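PDB 3PE7: oligogalacturonate lyase from Yersinia enterocolitica subsp. enterocolitica, which probably cleaves short pectin-derived oligogalacturonates in the cytoplasm by beta-elimination, using a manganese-binding site in a seven-bladed beta-propeller. Local coordinates for residues T129-S134 with H192-P197; W245-S250 with H287-Y292; A251-S256 with I266-P271; L296-G301 with P356-D361. All blocks are in the same frame, centred on the assembly; numbering follows the deposited sequence.

Contact 1. Residues T129-S134 with H192-P197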
loop_
_atom_site.group_PDB
_atom_site.type_symbol
_atom_site.label_atom_id
_atom_site.label_comp_id
_atom_site.label_asym_id
_atom_site.label_seq_id
_atom_site.Cartn_x
_atom_site.Cartn_y
_atom_site.Cartn_z
ATOM N N THR A 129 2.647 -6.627 5.414
ATOM C CA THR A 129 3.741 -5.872 4.816
ATOM C C THR A 129 4.672 -5.303 5.897
ATOM O O THR A 129 4.202 -4.770 6.884
ATOM C CB THR A 129 3.174 -4.724 3.946
ATOM O OG1 THR A 129 2.299 -5.285 2.944
ATOM C CG2 THR A 129 4.285 -3.968 3.244
ATOM N N TRP A 130 5.976 -5.441 5.692
ATOM C CA TRP A 130 6.967 -4.808 6.584
ATOM C C TRP A 130 7.134 -3.353 6.158
ATOM O O TRP A 130 7.278 -3.071 4.953
ATOM C CB TRP A 130 8.301 -5.546 6.491
ATOM C CG TRP A 130 8.217 -6.921 7.036
ATOM C CD1 TRP A 130 7.775 -8.035 6.385
ATOM C CD2 TRP A 130 8.555 -7.338 8.366
ATOM N NE1 TRP A 130 7.823 -9.132 7.228
ATOM C CE2 TRP A 130 8.299 -8.728 8.451
ATOM C CE3 TRP A 130 9.043 -6.671 9.499
ATOM C CZ2 TRP A 130 8.532 -9.468 9.624
ATOM C CZ3 TRP A 130 9.267 -7.407 10.669
ATOM C CH2 TRP A 130 9.015 -8.790 10.719
ATOM N N VAL A 131 7.125 -2.427 7.124
ATOM C CA VAL A 131 7.159 -0.986 6.792
ATOM C C VAL A 131 8.329 -0.327 7.510
ATOM O O VAL A 131 8.519 -0.541 8.702
ATOM C CB VAL A 131 5.825 -0.287 7.194
ATOM C CG1 VAL A 131 5.941 1.254 7.114
ATOM C CG2 VAL A 131 4.694 -0.786 6.310
ATOM N N ALA A 132 9.104 0.471 6.776
ATOM C CA ALA A 132 10.291 1.102 7.361
ATOM C C ALA A 132 9.966 2.417 8.044
ATOM O O ALA A 132 8.952 3.056 7.763
ATOM C CB ALA A 132 11.363 1.315 6.296
ATOM N N ASN A 133 10.848 2.815 8.959
ATOM C CA ASN A 133 10.853 4.185 9.456
ATOM C C ASN A 133 11.398 5.148 8.384
ATOM O O ASN A 133 11.936 4.720 7.365
ATOM C CB ASN A 133 11.661 4.255 10.765
ATOM C CG ASN A 133 13.151 3.966 10.567
ATOM O OD1 ASN A 133 13.556 3.331 9.606
ATOM N ND2 ASN A 133 13.970 4.457 11.491
ATOM N N SER A 134 11.234 6.451 8.593
ATOM C CA SER A 134 11.643 7.416 7.573
ATOM C C SER A 134 13.136 7.347 7.259
ATOM O O SER A 134 13.542 7.505 6.104
ATOM C CB SER A 134 11.253 8.830 7.996
ATOM O OG SER A 134 9.843 8.966 8.033
ATOM N N HIS A 192 -1.265 -4.436 9.824
ATOM C CA HIS A 192 -0.888 -3.126 9.246
ATOM C C HIS A 192 -0.071 -2.221 10.192
ATOM O O HIS A 192 -0.475 -1.070 10.449
ATOM C CB HIS A 192 -2.146 -2.398 8.720
ATOM C CG HIS A 192 -1.853 -1.248 7.790
ATOM N ND1 HIS A 192 -2.628 -0.103 7.760
ATOM C CD2 HIS A 192 -0.870 -1.059 6.877
ATOM C CE1 HIS A 192 -2.129 0.742 6.875
ATOM N NE2 HIS A 192 -1.072 0.181 6.313
ATOM N N PRO A 193 1.058 -2.719 10.729
ATOM C CA PRO A 193 1.851 -1.783 11.539
ATOM C C PRO A 193 2.595 -0.798 10.639
ATOM O O PRO A 193 3.162 -1.196 9.627
ATOM C CB PRO A 193 2.829 -2.697 12.283
ATOM C CG PRO A 193 2.994 -3.884 11.356
ATOM C CD PRO A 193 1.619 -4.085 10.778
ATOM N N ILE A 194 2.580 0.481 11.008
ATOM C CA ILE A 194 3.185 1.516 10.180
ATOM C C ILE A 194 3.857 2.541 11.105
ATOM O O ILE A 194 3.182 3.163 11.935
ATOM C CB ILE A 194 2.131 2.192 9.244
ATOM C CG1 ILE A 194 0.797 2.400 9.973
ATOM C CG2 ILE A 194 1.934 1.353 7.924
ATOM C CD1 ILE A 194 -0.303 3.178 9.213
ATOM N N TYR A 195 5.174 2.681 10.978
ATOM C CA TYR A 195 5.913 3.768 11.663
ATOM C C TYR A 195 5.308 5.121 11.259
ATOM O O TYR A 195 5.032 5.341 10.082
ATOM C CB TYR A 195 7.391 3.768 11.255
ATOM C CG TYR A 195 8.323 3.037 12.197
ATOM C CD1 TYR A 195 9.037 1.908 11.771
ATOM C CD2 TYR A 195 8.528 3.500 13.502
ATOM C CE1 TYR A 195 9.913 1.239 12.644
ATOM C CE2 TYR A 195 9.379 2.854 14.363
ATOM C CZ TYR A 195 10.074 1.728 13.933
ATOM O OH TYR A 195 10.930 1.108 14.799
ATOM N N ARG A 196 5.129 6.028 12.222
ATOM C CA ARG A 196 4.780 7.410 11.892
ATOM C C ARG A 196 5.980 8.046 11.186
ATOM O O ARG A 196 7.088 8.023 11.726
ATOM C CB ARG A 196 4.462 8.207 13.157
ATOM C CG ARG A 196 4.073 9.670 12.858
ATOM C CD ARG A 196 3.656 10.391 14.149
ATOM N NE ARG A 196 3.246 11.782 13.901
ATOM C CZ ARG A 196 3.121 12.692 14.871
ATOM N NH1 ARG A 196 2.714 13.922 14.593
ATOM N NH2 ARG A 196 3.410 12.363 16.132
ATOM N N PRO A 197 5.776 8.603 9.968
ATOM C CA PRO A 197 6.894 9.287 9.328
ATOM C C PRO A 197 7.511 10.349 10.256
ATOM O O PRO A 197 6.781 11.135 10.866
ATOM C CB PRO A 197 6.250 9.944 8.105
ATOM C CG PRO A 197 5.115 9.046 7.745
ATOM C CD PRO A 197 4.585 8.576 9.098
HETATM O O HOH W 1 2.301 -2.910 7.618
HETATM O O HOH W 2 7.578 5.695 7.778
HETATM O O HOH W 3 9.620 6.990 11.094
#
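Strands 129-132 and 192-196 run parallel (5° between their directions) with axes 6.2 Å apart, and V131 and I194 are nearest neighbours along the backbone, their CA atoms 5.8 Å apart. These are the first strands of two successive propeller blades, and no direct hydrogen bond joins them. Side chains and three bridging waters are interspersed along the gap. V131 and I194 extend alongside one another, with their CG2 methyls 3.8 Å apart. V131 CG2 also rests on the carbonyl oxygen P193 O.

Farther along, N133 reaches the aromatic ring of Y195. Its CB lies over one ring face, 3.9 Å from the Y195 ring centroid, while chi1 of 66° turns the amide away to T137 and D200. The polar ends point to other partners: N133 OD1 is held by the backbone N of T137, and Y195 OH bonds to E223. S134 OG sits 3.2 Å from P197 CA and takes a hydrogen bond from the N of Y198.

One water donates to both T129 O and P193 O, 2.8 Å from each. Another accepts from S134 N and donates to R196 O. A third joins A132 O to Y195 O, weakly to the latter. Water thus bridges backbone polar groups across a spacing too large for direct pairing, though Y195 N stays buried without a partner, and the blades meet as separate sheets.

Contact 2. Residues W245-S250 with H287-Y292. With MN (manganese (II) ion), chain B.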
loop_
_atom_site.group_PDB
_atom_site.type_symbol
_atom_site.label_atom_id
_atom_site.label_comp_id
_atom_site.label_asym_id
_atom_site.label_seq_id
_atom_site.Cartn_x
_atom_site.Cartn_y
_atom_site.Cartn_z
ATOM N N TRP A 245 -0.858 6.952 7.246
ATOM C CA TRP A 245 -0.170 8.173 7.648
ATOM C C TRP A 245 -0.063 9.129 6.465
ATOM O O TRP A 245 0.390 8.737 5.385
ATOM C CB TRP A 245 1.264 7.874 8.122
ATOM C CG TRP A 245 1.366 7.214 9.493
ATOM C CD1 TRP A 245 1.832 5.940 9.761
ATOM C CD2 TRP A 245 1.002 7.781 10.748
ATOM N NE1 TRP A 245 1.791 5.701 11.122
ATOM C CE2 TRP A 245 1.266 6.806 11.745
ATOM C CE3 TRP A 245 0.484 9.027 11.134
ATOM C CZ2 TRP A 245 1.045 7.046 13.105
ATOM C CZ3 TRP A 245 0.255 9.271 12.496
ATOM C CH2 TRP A 245 0.523 8.272 13.462
ATOM N N VAL A 246 -0.440 10.391 6.669
ATOM C CA VAL A 246 0.016 11.427 5.717
ATOM C C VAL A 246 1.545 11.311 5.687
ATOM O O VAL A 246 2.165 11.152 6.737
ATOM C CB VAL A 246 -0.412 12.845 6.151
ATOM C CG1 VAL A 246 -0.072 13.882 5.059
ATOM C CG2 VAL A 246 -1.909 12.886 6.436
ATOM N N PRO A 247 2.157 11.348 4.490
ATOM C CA PRO A 247 3.611 11.066 4.401
ATOM C C PRO A 247 4.503 12.014 5.175
ATOM O O PRO A 247 5.610 11.621 5.526
ATOM C CB PRO A 247 3.906 11.129 2.899
ATOM C CG PRO A 247 2.593 10.720 2.248
ATOM C CD PRO A 247 1.501 11.303 3.172
ATOM N N ASP A 248 4.024 13.219 5.457
ATOM C CA ASP A 248 4.793 14.135 6.329
ATOM C C ASP A 248 4.649 13.811 7.821
ATOM O O ASP A 248 5.313 14.435 8.647
ATOM C CB ASP A 248 4.476 15.610 6.027
ATOM C CG ASP A 248 3.053 16.025 6.428
ATOM O OD1 ASP A 248 2.266 15.213 6.973
ATOM O OD2 ASP A 248 2.737 17.218 6.195
ATOM N N GLY A 249 3.784 12.854 8.159
ATOM C CA GLY A 249 3.582 12.431 9.550
ATOM C C GLY A 249 2.729 13.368 10.392
ATOM O O GLY A 249 2.698 13.247 11.627
ATOM N N SER A 250 2.050 14.303 9.734
ATOM C CA SER A 250 1.229 15.308 10.429
ATOM C C SER A 250 -0.042 14.733 11.055
ATOM O O SER A 250 -0.533 15.266 12.062
ATOM C CB SER A 250 0.874 16.444 9.461
ATOM O OG SER A 250 0.145 15.952 8.325
ATOM N N HIS A 287 -9.645 2.234 -1.564
ATOM C CA HIS A 287 -8.391 2.677 -0.948
ATOM C C HIS A 287 -8.397 4.201 -0.888
ATOM O O HIS A 287 -9.214 4.860 -1.550
ATOM C CB HIS A 287 -7.190 2.202 -1.763
ATOM C CG HIS A 287 -7.221 0.742 -2.068
ATOM N ND1 HIS A 287 -7.808 0.235 -3.211
ATOM C CD2 HIS A 287 -6.774 -0.322 -1.365
ATOM C CE1 HIS A 287 -7.701 -1.084 -3.201
ATOM N NE2 HIS A 287 -7.076 -1.446 -2.094
ATOM N N LEU A 288 -7.516 4.744 -0.048
ATOM C CA LEU A 288 -7.301 6.187 0.020
ATOM C C LEU A 288 -5.814 6.472 0.223
ATOM O O LEU A 288 -5.120 5.754 0.963
ATOM C CB LEU A 288 -8.125 6.784 1.166
ATOM C CG LEU A 288 -8.240 8.311 1.257
ATOM C CD1 LEU A 288 -8.883 8.916 -0.018
ATOM C CD2 LEU A 288 -9.047 8.677 2.498
ATOM N N MET A 289 -5.320 7.509 -0.442
ATOM C CA MET A 289 -3.923 7.907 -0.299
ATOM C C MET A 289 -3.800 9.416 -0.497
ATOM O O MET A 289 -4.648 10.031 -1.153
ATOM C CB MET A 289 -3.060 7.142 -1.327
ATOM C CG MET A 289 -1.550 7.309 -1.186
ATOM S SD MET A 289 -0.959 7.225 0.523
ATOM C CE MET A 289 0.770 7.637 0.274
ATOM N N SER A 290 -2.758 10.003 0.091
ATOM C CA SER A 290 -2.518 11.444 -0.083
ATOM C C SER A 290 -1.165 11.758 -0.728
ATOM O O SER A 290 -0.314 10.878 -0.877
ATOM C CB SER A 290 -2.622 12.160 1.273
ATOM O OG SER A 290 -1.458 11.940 2.061
ATOM N N ASN A 291 -0.989 13.023 -1.115
ATOM C CA ASN A 291 0.321 13.556 -1.459
ATOM C C ASN A 291 1.079 13.861 -0.157
ATOM O O ASN A 291 0.599 13.541 0.929
ATOM C CB ASN A 291 0.195 14.794 -2.354
ATOM C CG ASN A 291 -0.442 15.987 -1.651
ATOM O OD1 ASN A 291 -1.010 15.875 -0.577
ATOM N ND2 ASN A 291 -0.345 17.166 -2.298
ATOM N N TYR A 292 2.253 14.468 -0.269
ATOM C CA TYR A 292 3.158 14.542 0.892
ATOM C C TYR A 292 2.579 15.254 2.114
ATOM O O TYR A 292 2.743 14.777 3.244
ATOM C CB TYR A 292 4.484 15.167 0.461
ATOM C CG TYR A 292 5.580 15.117 1.503
ATOM C CD1 TYR A 292 6.265 13.945 1.761
ATOM C CD2 TYR A 292 5.928 16.255 2.226
ATOM C CE1 TYR A 292 7.306 13.910 2.709
ATOM C CE2 TYR A 292 6.954 16.227 3.184
ATOM C CZ TYR A 292 7.620 15.052 3.417
ATOM O OH TYR A 292 8.636 15.030 4.344
HETATM MN MN MN B . -5.965 -3.272 -2.133
#
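P247 sets its ring carbon CD against two oxygens at once, 3.2 Å from S290 OG and 3.3 Å from N291 O. Those oxygens are already joined, since S290 OG donates to a lone pair of N291 O, within the plane of that carbonyl. The serine OG lies between backbone N and carbonyl carbon (chi1 76°), which brings the hydroxyl round to this bond and against the proline. The ring also has apolar neighbours: M289 CE by CG and Y292 CD1 by CB. V246 CG1 adds a touch on Y292 O.

Just one hydrogen bond crosses between the segments, and it is weak: D248 N to Y292 O, 3.0 Å with an angle of 128° at the hydrogen. D248 CB also lies over one face of the Y292 ring, offset toward its rim, while Y292 OH bonds to Y198.

The loop holds its own shape. V246 to G249 form a type I turn closed by G249 N to V246 O, and D248 OD1 then accepts twice from S250. The S250 hydroxyl uses the syn lone pair of OD1, and S250 N, completing an Asx turn, approaches from above the carboxylate plane.

At the far end of strand 287-290, H287 NE2 binds manganese at 2.1 Å, alongside Q350, H353 and H355. A Pro-Asp-Gly hairpin turn packed on the end of the next blade's first strand and the loop after it is consistent with TolB-like beta-propeller repeats.

Contact 3. Residues A251-S256 with I266-P271. With CA (calcium ion), chain D.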
loop_
_atom_site.group_PDB
_atom_site.type_symbol
_atom_site.label_atom_id
_atom_site.label_comp_id
_atom_site.label_asym_id
_atom_site.label_seq_id
_atom_site.Cartn_x
_atom_site.Cartn_y
_atom_site.Cartn_z
ATOM N N ALA A 251 -0.574 13.654 10.465
ATOM C CA ALA A 251 -1.870 13.106 10.875
ATOM C C ALA A 251 -2.025 11.672 10.380
ATOM O O ALA A 251 -1.353 11.271 9.405
ATOM C CB ALA A 251 -3.005 13.965 10.331
ATOM N N LEU A 252 -2.907 10.927 11.059
ATOM C CA LEU A 252 -3.417 9.650 10.569
ATOM C C LEU A 252 -4.775 9.915 9.921
ATOM O O LEU A 252 -5.645 10.536 10.523
ATOM C CB LEU A 252 -3.533 8.634 11.714
ATOM C CG LEU A 252 -3.739 7.158 11.344
ATOM C CD1 LEU A 252 -2.462 6.543 10.759
ATOM C CD2 LEU A 252 -4.213 6.406 12.557
ATOM N N VAL A 253 -4.933 9.475 8.676
ATOM C CA VAL A 253 -6.167 9.697 7.908
ATOM C C VAL A 253 -6.867 8.355 7.767
ATOM O O VAL A 253 -6.216 7.319 7.697
ATOM C CB VAL A 253 -5.851 10.332 6.525
ATOM C CG1 VAL A 253 -7.084 10.390 5.596
ATOM C CG2 VAL A 253 -5.258 11.738 6.714
ATOM N N TYR A 254 -8.196 8.381 7.753
ATOM C CA TYR A 254 -8.969 7.147 7.606
ATOM C C TYR A 254 -10.357 7.450 7.074
ATOM O O TYR A 254 -10.762 8.609 6.958
ATOM C CB TYR A 254 -9.061 6.382 8.948
ATOM C CG TYR A 254 -9.789 7.142 10.040
ATOM C CD1 TYR A 254 -9.108 8.072 10.850
ATOM C CD2 TYR A 254 -11.159 6.936 10.262
ATOM C CE1 TYR A 254 -9.794 8.780 11.860
ATOM C CE2 TYR A 254 -11.838 7.627 11.265
ATOM C CZ TYR A 254 -11.149 8.541 12.057
ATOM O OH TYR A 254 -11.859 9.232 13.031
ATOM N N VAL A 255 -11.091 6.383 6.774
ATOM C CA VAL A 255 -12.437 6.497 6.237
ATOM C C VAL A 255 -13.426 5.977 7.281
ATOM O O VAL A 255 -13.178 4.940 7.921
ATOM C CB VAL A 255 -12.569 5.716 4.926
ATOM C CG1 VAL A 255 -14.026 5.653 4.451
ATOM C CG2 VAL A 255 -11.729 6.375 3.860
ATOM N N SER A 256 -14.519 6.706 7.457
ATOM C CA SER A 256 -15.535 6.357 8.441
ATOM C C SER A 256 -16.910 6.219 7.779
ATOM O O SER A 256 -17.276 6.997 6.900
ATOM C CB SER A 256 -15.597 7.440 9.522
ATOM O OG SER A 256 -16.674 7.202 10.427
ATOM N N ILE A 266 -14.052 11.097 4.924
ATOM C CA ILE A 266 -12.623 11.153 5.274
ATOM C C ILE A 266 -12.450 11.890 6.601
ATOM O O ILE A 266 -13.012 12.987 6.788
ATOM C CB ILE A 266 -11.771 11.865 4.184
ATOM C CG1 ILE A 266 -11.969 11.207 2.812
ATOM C CG2 ILE A 266 -10.309 11.892 4.572
ATOM C CD1 ILE A 266 -11.321 11.997 1.658
ATOM N N TYR A 267 -11.686 11.280 7.505
ATOM C CA TYR A 267 -11.400 11.837 8.828
ATOM C C TYR A 267 -9.899 11.951 9.008
ATOM O O TYR A 267 -9.125 11.249 8.351
ATOM C CB TYR A 267 -11.928 10.903 9.921
ATOM C CG TYR A 267 -13.360 11.145 10.346
ATOM C CD1 TYR A 267 -13.655 11.750 11.568
ATOM C CD2 TYR A 267 -14.419 10.778 9.520
ATOM C CE1 TYR A 267 -14.982 11.967 11.966
ATOM C CE2 TYR A 267 -15.747 10.995 9.914
ATOM C CZ TYR A 267 -16.009 11.588 11.130
ATOM O OH TYR A 267 -17.321 11.810 11.501
ATOM N N SER A 268 -9.489 12.845 9.900
ATOM C CA SER A 268 -8.090 12.984 10.267
ATOM C C SER A 268 -8.011 12.863 11.776
ATOM O O SER A 268 -8.932 13.314 12.469
ATOM C CB SER A 268 -7.608 14.375 9.857
ATOM O OG SER A 268 -6.210 14.361 9.717
ATOM N N ALA A 269 -6.939 12.258 12.285
ATOM C CA ALA A 269 -6.685 12.240 13.728
ATOM C C ALA A 269 -5.311 12.830 13.994
ATOM O O ALA A 269 -4.354 12.446 13.338
ATOM C CB ALA A 269 -6.727 10.824 14.254
ATOM N N ASP A 270 -5.215 13.764 14.943
ATOM C CA ASP A 270 -3.905 14.269 15.355
ATOM C C ASP A 270 -3.283 13.273 16.326
ATOM O O ASP A 270 -3.900 12.910 17.305
ATOM C CB ASP A 270 -4.022 15.619 16.042
ATOM C CG ASP A 270 -2.664 16.248 16.305
ATOM O OD1 ASP A 270 -2.093 16.811 15.350
ATOM O OD2 ASP A 270 -2.148 16.149 17.435
ATOM N N PRO A 271 -2.041 12.853 16.062
ATOM C CA PRO A 271 -1.434 11.802 16.871
ATOM C C PRO A 271 -1.178 12.206 18.329
ATOM O O PRO A 271 -1.258 11.360 19.241
ATOM C CB PRO A 271 -0.131 11.497 16.117
ATOM C CG PRO A 271 -0.374 11.951 14.771
ATOM C CD PRO A 271 -1.225 13.170 14.882
HETATM CA CA CA D . 0.006 17.424 16.259
#
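L252 and A269 pair in an antiparallel beta hairpin, at the end away from its turn; its strands 252-258 and 264-269 are the two middle strands of a four-stranded propeller blade. They form a hydrogen-bonded pair: L252 N donates to A269 O at 3.1 Å, and A269 N returns the bond to L252 O at 2.8 Å. Y254 and Y267 exchange the same two bonds, Y267 N to Y254 O at 2.9 Å. The intervening V253 and V255 bond instead to F244 and T241 of strand 238-245, and I266 bonds through its backbone to L279 and T280, so each strand is also paired on its other edge.

Several side chains find polar partners beyond the hairpin. Y254 OH bonds to N276 and K232, the latter also giving Y267 a cation-pi contact, and S256 OG bonds to E238. V253 CG1 and I266 CG2 pack on the opposite sheet face from the tyrosines. Past the strand end, D270 grips calcium with OD1 at 2.4 Å and OD2 at 2.8 Å; OD2 also accepts from T273 N, and E272 shares the ion.

The two tyrosine planes differ by 21° but are displaced, so the rings hardly stack. It is Y267 CB that lies over the Y254 ring face, 3.3 Å from CZ.

Contact 4. Residues L296-G301 with P356-D361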
loop_
_atom_site.group_PDB
_atom_site.type_symbol
_atom_site.label_atom_id
_atom_site.label_comp_id
_atom_site.label_asym_id
_atom_site.label_seq_id
_atom_site.Cartn_x
_atom_site.Cartn_y
_atom_site.Cartn_z
ATOM N N LEU A 296 -3.754 17.033 -1.078
ATOM C CA LEU A 296 -4.512 16.296 -2.099
ATOM C C LEU A 296 -4.659 14.848 -1.677
ATOM O O LEU A 296 -3.741 14.282 -1.090
ATOM C CB LEU A 296 -3.790 16.328 -3.453
ATOM C CG LEU A 296 -3.592 17.671 -4.165
ATOM C CD1 LEU A 296 -2.682 17.468 -5.368
ATOM C CD2 LEU A 296 -4.946 18.251 -4.570
ATOM N N MET A 297 -5.818 14.257 -1.969
ATOM C CA MET A 297 -6.013 12.826 -1.755
ATOM C C MET A 297 -6.592 12.183 -3.001
ATOM O O MET A 297 -7.172 12.855 -3.850
ATOM C CB MET A 297 -6.891 12.550 -0.532
ATOM C CG MET A 297 -6.286 13.075 0.782
ATOM S SD MET A 297 -7.149 12.497 2.257
ATOM C CE MET A 297 -6.338 13.531 3.477
ATOM N N VAL A 298 -6.391 10.878 -3.112
ATOM C CA VAL A 298 -6.891 10.142 -4.265
ATOM C C VAL A 298 -7.509 8.831 -3.821
ATOM O O VAL A 298 -6.995 8.162 -2.914
ATOM C CB VAL A 298 -5.760 9.937 -5.331
ATOM C CG1 VAL A 298 -4.603 9.071 -4.789
ATOM C CG2 VAL A 298 -6.336 9.321 -6.621
ATOM N N GLY A 299 -8.626 8.459 -4.459
ATOM C CA GLY A 299 -9.287 7.190 -4.133
ATOM C C GLY A 299 -9.825 6.507 -5.383
ATOM O O GLY A 299 -10.087 7.152 -6.387
ATOM N N ASP A 300 -9.975 5.192 -5.296
ATOM C CA ASP A 300 -10.444 4.391 -6.437
ATOM C C ASP A 300 -11.865 3.926 -6.225
ATOM O O ASP A 300 -12.143 3.159 -5.300
ATOM C CB ASP A 300 -9.490 3.212 -6.758
ATOM C CG ASP A 300 -8.994 2.434 -5.516
ATOM O OD1 ASP A 300 -8.318 1.400 -5.737
ATOM O OD2 ASP A 300 -9.210 2.844 -4.358
ATOM N N GLY A 301 -12.772 4.381 -7.095
ATOM C CA GLY A 301 -14.196 3.984 -6.985
ATOM C C GLY A 301 -14.345 2.483 -6.823
ATOM O O GLY A 301 -13.709 1.698 -7.536
ATOM N N PRO A 356 -4.250 3.774 -6.129
ATOM C CA PRO A 356 -3.671 5.008 -6.672
ATOM C C PRO A 356 -2.765 5.746 -5.677
ATOM O O PRO A 356 -2.991 5.691 -4.460
ATOM C CB PRO A 356 -4.903 5.870 -6.975
ATOM C CG PRO A 356 -5.953 5.386 -6.019
ATOM C CD PRO A 356 -5.716 3.882 -5.948
ATOM N N SER A 357 -1.732 6.395 -6.216
ATOM C CA SER A 357 -0.908 7.342 -5.459
ATOM C C SER A 357 -0.461 8.453 -6.416
ATOM O O SER A 357 -0.658 8.338 -7.628
ATOM C CB SER A 357 0.284 6.665 -4.793
ATOM O OG SER A 357 1.244 6.268 -5.766
ATOM N N PHE A 358 0.131 9.524 -5.878
ATOM C CA PHE A 358 0.598 10.633 -6.685
ATOM C C PHE A 358 2.054 10.444 -7.104
ATOM O O PHE A 358 2.847 9.895 -6.343
ATOM C CB PHE A 358 0.438 11.960 -5.911
ATOM C CG PHE A 358 -0.994 12.345 -5.643
ATOM C CD1 PHE A 358 -1.613 11.990 -4.452
ATOM C CD2 PHE A 358 -1.729 13.063 -6.587
ATOM C CE1 PHE A 358 -2.959 12.363 -4.169
ATOM C CE2 PHE A 358 -3.068 13.424 -6.334
ATOM C CZ PHE A 358 -3.685 13.071 -5.116
ATOM N N THR A 359 2.393 10.879 -8.319
ATOM C CA THR A 359 3.784 11.007 -8.717
ATOM C C THR A 359 4.443 12.055 -7.796
ATOM O O THR A 359 3.750 12.876 -7.200
ATOM C CB THR A 359 3.919 11.459 -10.176
ATOM O OG1 THR A 359 3.078 12.598 -10.409
ATOM C CG2 THR A 359 3.528 10.317 -11.138
ATOM N N PRO A 360 5.782 12.027 -7.684
ATOM C CA PRO A 360 6.438 12.978 -6.775
ATOM C C PRO A 360 6.113 14.462 -7.067
ATOM O O PRO A 360 6.156 15.302 -6.145
ATOM C CB PRO A 360 7.938 12.668 -6.985
ATOM C CG PRO A 360 7.952 11.194 -7.287
ATOM C CD PRO A 360 6.723 10.994 -8.162
ATOM N N ASP A 361 5.783 14.777 -8.319
ATOM C CA ASP A 361 5.459 16.166 -8.710
ATOM C C ASP A 361 3.992 16.564 -8.522
ATOM O O ASP A 361 3.619 17.712 -8.773
ATOM C CB ASP A 361 5.960 16.475 -10.136
ATOM C CG ASP A 361 5.231 15.701 -11.217
ATOM O OD1 ASP A 361 4.269 14.976 -10.909
ATOM O OD2 ASP A 361 5.637 15.827 -12.398
#
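L296, V298 and D300 meet P356 and F358 in buried, mainly apolar packing between two blades, with no hydrogen bond between the segments. Strand 296-301 is second in its sheet, while strand 357-358 is an edge strand of the neighbouring sheet, and their touching parts run 159° apart.

V298 is the hub. Its CG2, anti to the backbone N, reaches P356 CB at 3.8 Å, while V298 and F358 approach from opposite directions, CG1 touching CE1 at 3.7 Å. The phenyl ring comes in rim first, with the backbone of M297 at its edge near the ring plane. The L296 side chain runs roughly perpendicular to that of F358, with CB 3.7 Å from F358 CZ. I365, from strand 364-369, also packs on both V298 and F358.

At the other end the lining turns polar. D300 lays its carboxylate across P356, OD1 being 3.6 Å from CD. That same oxygen accepts from H287 ND1 and, weakly, from H355 N. D300 is therefore a second-shell residue that probably orients H287.

Strand 357-358 belongs to a sheet in which N-terminal strands 12-15 and 22-25 join C-terminal ones, the "Velcro" closure characteristic of beta-propellers, here bordering the manganese site.

In the fold
Along the chain contact 1 comes first; contact 3 is nested within the loop closed by contact 2, and contact 4 follows. Contacts 1, 2 and 4 each join neighbouring blades, whereas contact 3 binds two strands within one blade. Centres of contacts 2 and 3, and of 2 and 4, lie about 10 Å apart; those of contacts 1 and 4 are about 19 Å apart without touching. W245-S250 links three contacts: W245 NE1 bonds to I194 O, G249 O to R196 NE, and V246 N to A251 O. Strands 287-290 and 296-301 pair in one sheet. Contact 3 lies by calcium, while contacts 2 and 4 lead to the manganese site, where H287 ND1 bonds to D300 OD1 and joins them.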